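Amorpha-4,11-diene synthase (Artemisia annua, PDB 4GAX) probably cyclises farnesyl diphosphate to a sesquiterpene with the help of magnesium ions, the crystallised form being a mutant of alpha-bisabolol synthase. Local coordinates at residues A[302-307]-A[426-431]; A[309-314]-A[358-363]. All coordinates share one frame; numbering follows the deposited sequence.

In the fold
Both contacts start from helix 299-322 in the metal-binding, alpha-helical part of a terpene synthase. Following the chain, residues 302-307 come first and 309-314 about two turns further along the same helix. The polypeptide then passes through helix 325-337 to helix 351-370, where residues 358-363 return to 309-314 and close contact 2, the shorter loop. Much further on, helix 419-429 brings residues 426-431 back to 302-307, so contact 1 closes a longer loop that encloses the other. One helix is thereby tied to two others. The two centres lie about 11 Å apart, and the contacts meet where F304 CZ approaches Y361 CE1 at 3.9 Å.

Contact 1: A[302-307]-A[426-431]; sequences RIFLAK and CYLGMS
F304 and L428 lean across each other at a slant between helices 299-322 and 419-429, the corner of the phenyl ring meeting the leucine near its base and at one branch. CE2 of F304 is 4.2 Å from CD1 of L428, and CB of L428 comes equally near to that ring carbon. The methyl reaches the ring obliquely. On F304 the ring is swung opposite the backbone N (chi1 -177°), which carries CE2 out toward the second helix. A second, separate touch joins L305 to C426: methyl CD2 of L305 packs against SG of C426 at 4.0 Å. Although the CB of C426 points away from the opposing helix, its sulfur still lies within van der Waals range of that leucine branch. This is apolar helix packing inside the alpha-helical bundle of the class I terpene synthase fold, whose interior houses the active site in this family. The backbones run close here, with CA of F304 6.6 Å from CA of G429, a residue that puts no side chain between the helices. Just past G429, M430 is the first residue to leave helical geometry. Neighbouring helices pack round these pairs: L305 rests on A289 and S292 of helix 282-292, C426 on L528 of helix 519-535, and F304 on M364 and L428 on L368, both of helix 351-370.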
loop_
_atom_site.group_PDB
_atom_site.type_symbol
_atom_site.label_atom_id
_atom_site.label_comp_id
_atom_site.label_asym_id
_atom_site.label_seq_id
_atom_site.Cartn_x
_atom_site.Cartn_y
_atom_site.Cartn_z
ATOM N N ARG A 302 12.419 1.689 -3.881
ATOM C CA ARG A 302 11.393 2.595 -4.394
ATOM C C ARG A 302 11.725 3.139 -5.780
ATOM O O ARG A 302 10.853 3.245 -6.663
ATOM C CB ARG A 302 11.196 3.796 -3.444
ATOM C CG ARG A 302 10.333 3.513 -2.232
ATOM C CD ARG A 302 9.944 4.829 -1.556
ATOM N NE ARG A 302 11.107 5.486 -0.961
ATOM C CZ ARG A 302 11.657 5.119 0.193
ATOM N NH1 ARG A 302 11.157 4.079 0.866
ATOM N NH2 ARG A 302 12.709 5.786 0.673
ATOM N N ILE A 303 12.982 3.531 -5.965
ATOM C CA ILE A 303 13.377 4.131 -7.242
ATOM C C ILE A 303 13.248 3.106 -8.362
ATOM O O ILE A 303 12.711 3.406 -9.427
ATOM C CB ILE A 303 14.803 4.711 -7.177
ATOM C CG1 ILE A 303 14.789 5.981 -6.312
ATOM C CG2 ILE A 303 15.328 5.021 -8.582
ATOM C CD1 ILE A 303 16.181 6.513 -5.963
ATOM N N PHE A 304 13.698 1.880 -8.112
ATOM C CA PHE A 304 13.615 0.833 -9.134
ATOM C C PHE A 304 12.149 0.494 -9.438
ATOM O O PHE A 304 11.769 0.319 -10.593
ATOM C CB PHE A 304 14.353 -0.435 -8.684
ATOM C CG PHE A 304 14.359 -1.508 -9.722
ATOM C CD1 PHE A 304 14.956 -1.280 -10.954
ATOM C CD2 PHE A 304 13.714 -2.719 -9.501
ATOM C CE1 PHE A 304 14.946 -2.261 -11.957
ATOM C CE2 PHE A 304 13.694 -3.708 -10.495
ATOM C CZ PHE A 304 14.323 -3.479 -11.726
ATOM N N LEU A 305 11.338 0.392 -8.391
ATOM C CA LEU A 305 9.937 0.038 -8.547
ATOM C C LEU A 305 9.221 1.109 -9.351
ATOM O O LEU A 305 8.412 0.804 -10.231
ATOM C CB LEU A 305 9.281 -0.159 -7.178
ATOM C CG LEU A 305 7.763 -0.422 -7.123
ATOM C CD1 LEU A 305 7.376 -1.686 -7.877
ATOM C CD2 LEU A 305 7.319 -0.543 -5.631
ATOM N N ALA A 306 9.544 2.366 -9.080
ATOM C CA ALA A 306 8.941 3.458 -9.829
ATOM C C ALA A 306 9.278 3.336 -11.317
ATOM O O ALA A 306 8.407 3.529 -12.169
ATOM C CB ALA A 306 9.420 4.807 -9.279
ATOM N N LYS A 307 10.535 3.023 -11.631
ATOM C CA LYS A 307 10.931 2.821 -13.029
ATOM C C LYS A 307 10.159 1.680 -13.676
ATOM O O LYS A 307 9.696 1.801 -14.809
ATOM C CB LYS A 307 12.432 2.558 -13.129
ATOM C CG LYS A 307 13.269 3.765 -12.683
ATOM C CD LYS A 307 14.768 3.428 -12.679
ATOM C CE LYS A 307 15.617 4.666 -12.336
ATOM N NZ LYS A 307 17.087 4.336 -12.358
ATOM N N CYS A 426 9.435 -5.745 -6.039
ATOM C CA CYS A 426 9.852 -5.473 -4.652
ATOM C C CYS A 426 10.919 -6.458 -4.183
ATOM O O CYS A 426 11.826 -6.084 -3.423
ATOM C CB CYS A 426 8.667 -5.518 -3.686
ATOM S SG CYS A 426 7.591 -4.060 -3.827
ATOM N N TYR A 427 10.798 -7.721 -4.608
ATOM C CA TYR A 427 11.814 -8.711 -4.272
ATOM C C TYR A 427 13.184 -8.231 -4.767
ATOM O O TYR A 427 14.179 -8.269 -4.034
ATOM C CB TYR A 427 11.517 -10.058 -4.927
ATOM C CG TYR A 427 10.439 -10.904 -4.275
ATOM C CD1 TYR A 427 10.374 -12.269 -4.531
ATOM C CD2 TYR A 427 9.463 -10.343 -3.452
ATOM C CE1 TYR A 427 9.396 -13.066 -3.969
ATOM C CE2 TYR A 427 8.472 -11.146 -2.876
ATOM C CZ TYR A 427 8.449 -12.504 -3.142
ATOM O OH TYR A 427 7.485 -13.319 -2.587
ATOM N N LEU A 428 13.236 -7.790 -6.020
ATOM C CA LEU A 428 14.506 -7.384 -6.622
ATOM C C LEU A 428 15.079 -6.171 -5.906
ATOM O O LEU A 428 16.291 -6.078 -5.720
ATOM C CB LEU A 428 14.331 -7.067 -8.111
ATOM C CG LEU A 428 13.949 -8.249 -9.000
ATOM C CD1 LEU A 428 14.046 -7.854 -10.483
ATOM C CD2 LEU A 428 14.856 -9.430 -8.699
ATOM N N GLY A 429 14.203 -5.248 -5.504
ATOM C CA GLY A 429 14.631 -4.038 -4.823
ATOM C C GLY A 429 15.066 -4.327 -3.397
ATOM O O GLY A 429 15.855 -3.578 -2.823
ATOM N N MET A 430 14.549 -5.415 -2.831
ATOM C CA MET A 430 14.923 -5.861 -1.484
ATOM C C MET A 430 15.712 -7.161 -1.495
ATOM O O MET A 430 15.415 -8.092 -0.736
ATOM C CB MET A 430 13.675 -6.035 -0.619
ATOM C CG MET A 430 13.020 -4.738 -0.252
ATOM S SD MET A 430 11.600 -4.946 0.868
ATOM C CE MET A 430 10.346 -4.331 -0.242
ATOM N N SER A 431 16.731 -7.212 -2.343
ATOM C CA SER A 431 17.521 -8.420 -2.549
ATOM C C SER A 431 18.204 -8.981 -1.297
ATOM O O SER A 431 18.433 -10.194 -1.198
ATOM C CB SER A 431 18.579 -8.157 -3.624
ATOM O OG SER A 431 19.100 -6.846 -3.477
#

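Contact 2: A[309-314]-A[358-363]; sequences IALVTL and MDTYTE
L311 and T360 point their side chains at each other, tip to tip, joining two helices of the class I terpene synthase bundle. Helix 299-322 goes on, shortly after L314, into the DDIYD sequence, the aspartate-rich metal-binding motif of this family. The tight part is small and gathers on one methyl: CD1 of L311 lies 4.0 Å from CB of T360 and as far from its CG2, while the ring of Y361 arrives obliquely with CE2 at 4.1 Å. With OG1 of T360 beside the backbone N (chi1 -61°), the hydroxyl turns back to L356 O in the preceding turn, and CG2 is left to meet L311. W265 of helix 238-269 packs on T360, and F377 and V384 of helix 374-399 on Y361, so the point of contact is buried. The backbones stand well apart, and even here the CA atoms of L311 and T360 are 9.1 Å from each other. Away from the contact E363 is exposed to solvent, D359 pairs with K355, and the partly exposed T313 and T362 bond back to their own helices. OG1 of T362 donates to O of M358 at 2.7 Å from above the carbonyl plane, across from T362 N on its other face.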
loop_
_atom_site.group_PDB
_atom_site.type_symbol
_atom_site.label_atom_id
_atom_site.label_comp_id
_atom_site.label_asym_id
_atom_site.label_seq_id
_atom_site.Cartn_x
_atom_site.Cartn_y
_atom_site.Cartn_z
ATOM N N ILE A 309 7.236 0.521 -12.794
ATOM C CA ILE A 309 5.853 0.977 -12.990
ATOM C C ILE A 309 5.725 1.904 -14.214
ATOM O O ILE A 309 4.747 1.821 -14.982
ATOM C CB ILE A 309 5.280 1.623 -11.701
ATOM C CG1 ILE A 309 5.190 0.562 -10.607
ATOM C CG2 ILE A 309 3.906 2.249 -11.959
ATOM C CD1 ILE A 309 4.914 1.113 -9.196
ATOM N N ALA A 310 6.720 2.766 -14.426
ATOM C CA ALA A 310 6.722 3.602 -15.625
ATOM C C ALA A 310 6.818 2.733 -16.875
ATOM O O ALA A 310 6.188 3.027 -17.890
ATOM C CB ALA A 310 7.866 4.606 -15.584
ATOM N N LEU A 311 7.587 1.645 -16.798
ATOM C CA LEU A 311 7.746 0.747 -17.959
ATOM C C LEU A 311 6.476 -0.049 -18.256
ATOM O O LEU A 311 6.125 -0.277 -19.421
ATOM C CB LEU A 311 8.907 -0.214 -17.733
ATOM C CG LEU A 311 10.316 0.357 -17.878
ATOM C CD1 LEU A 311 11.300 -0.725 -17.419
ATOM C CD2 LEU A 311 10.564 0.736 -19.346
ATOM N N VAL A 312 5.800 -0.468 -17.189
ATOM C CA VAL A 312 4.526 -1.171 -17.275
ATOM C C VAL A 312 3.471 -0.278 -17.916
ATOM O O VAL A 312 2.705 -0.707 -18.777
ATOM C CB VAL A 312 4.043 -1.575 -15.858
ATOM C CG1 VAL A 312 2.577 -1.971 -15.881
ATOM C CG2 VAL A 312 4.904 -2.689 -15.317
ATOM N N THR A 313 3.437 0.969 -17.473
ATOM C CA THR A 313 2.516 1.953 -18.014
ATOM C C THR A 313 2.723 2.104 -19.522
ATOM O O THR A 313 1.753 2.101 -20.287
ATOM C CB THR A 313 2.693 3.308 -17.296
ATOM O OG1 THR A 313 2.471 3.134 -15.887
ATOM C CG2 THR A 313 1.722 4.335 -17.835
ATOM N N LEU A 314 3.982 2.212 -19.951
ATOM C CA LEU A 314 4.292 2.326 -21.376
ATOM C C LEU A 314 3.831 1.095 -22.118
ATOM O O LEU A 314 3.117 1.200 -23.126
ATOM C CB LEU A 314 5.797 2.488 -21.600
ATOM C CG LEU A 314 6.376 3.864 -21.286
ATOM C CD1 LEU A 314 7.862 3.767 -20.966
ATOM C CD2 LEU A 314 6.159 4.764 -22.467
ATOM N N MET A 358 15.410 -2.452 -21.620
ATOM C CA MET A 358 16.606 -3.275 -21.527
ATOM C C MET A 358 17.680 -2.605 -20.670
ATOM O O MET A 358 18.322 -3.275 -19.865
ATOM C CB MET A 358 17.153 -3.621 -22.922
ATOM C CG MET A 358 16.393 -4.752 -23.607
ATOM S SD MET A 358 16.578 -6.326 -22.741
ATOM C CE MET A 358 14.899 -6.860 -22.613
ATOM N N ASP A 359 17.857 -1.292 -20.839
ATOM C CA ASP A 359 18.821 -0.519 -20.045
ATOM C C ASP A 359 18.455 -0.550 -18.572
ATOM O O ASP A 359 19.322 -0.592 -17.697
ATOM C CB ASP A 359 18.849 0.952 -20.482
ATOM C CG ASP A 359 19.648 1.179 -21.765
ATOM O OD1 ASP A 359 20.255 0.222 -22.297
ATOM O OD2 ASP A 359 19.676 2.337 -22.237
ATOM N N THR A 360 17.160 -0.479 -18.289
ATOM C CA THR A 360 16.711 -0.430 -16.905
ATOM C C THR A 360 16.941 -1.775 -16.215
ATOM O O THR A 360 17.495 -1.846 -15.102
ATOM C CB THR A 360 15.215 -0.033 -16.832
ATOM O OG1 THR A 360 15.028 1.270 -17.416
ATOM C CG2 THR A 360 14.740 -0.014 -15.404
ATOM N N TYR A 361 16.531 -2.859 -16.867
ATOM C CA TYR A 361 16.743 -4.177 -16.274
ATOM C C TYR A 361 18.205 -4.604 -16.269
ATOM O O TYR A 361 18.648 -5.268 -15.334
ATOM C CB TYR A 361 15.857 -5.240 -16.943
ATOM C CG TYR A 361 14.494 -5.256 -16.333
ATOM C CD1 TYR A 361 14.269 -5.912 -15.124
ATOM C CD2 TYR A 361 13.440 -4.572 -16.922
ATOM C CE1 TYR A 361 13.025 -5.909 -14.536
ATOM C CE2 TYR A 361 12.177 -4.568 -16.333
ATOM C CZ TYR A 361 11.977 -5.233 -15.150
ATOM O OH TYR A 361 10.727 -5.237 -14.558
ATOM N N THR A 362 18.952 -4.220 -17.298
ATOM C CA THR A 362 20.364 -4.583 -17.351
ATOM C C THR A 362 21.156 -3.917 -16.220
ATOM O O THR A 362 22.053 -4.525 -15.643
ATOM C CB THR A 362 20.980 -4.242 -18.704
ATOM O OG1 THR A 362 20.358 -5.056 -19.707
ATOM C CG2 THR A 362 22.484 -4.506 -18.700
ATOM N N GLU A 363 20.816 -2.675 -15.895
ATOM C CA GLU A 363 21.465 -2.017 -14.771
ATOM C C GLU A 363 21.205 -2.787 -13.466
ATOM O O GLU A 363 22.111 -2.947 -12.632
ATOM C CB GLU A 363 21.016 -0.561 -14.656
ATOM C CG GLU A 363 21.174 -0.012 -13.252
ATOM C CD GLU A 363 21.183 1.498 -13.194
ATOM O OE1 GLU A 363 21.296 2.036 -12.070
ATOM O OE2 GLU A 363 21.083 2.148 -14.261
#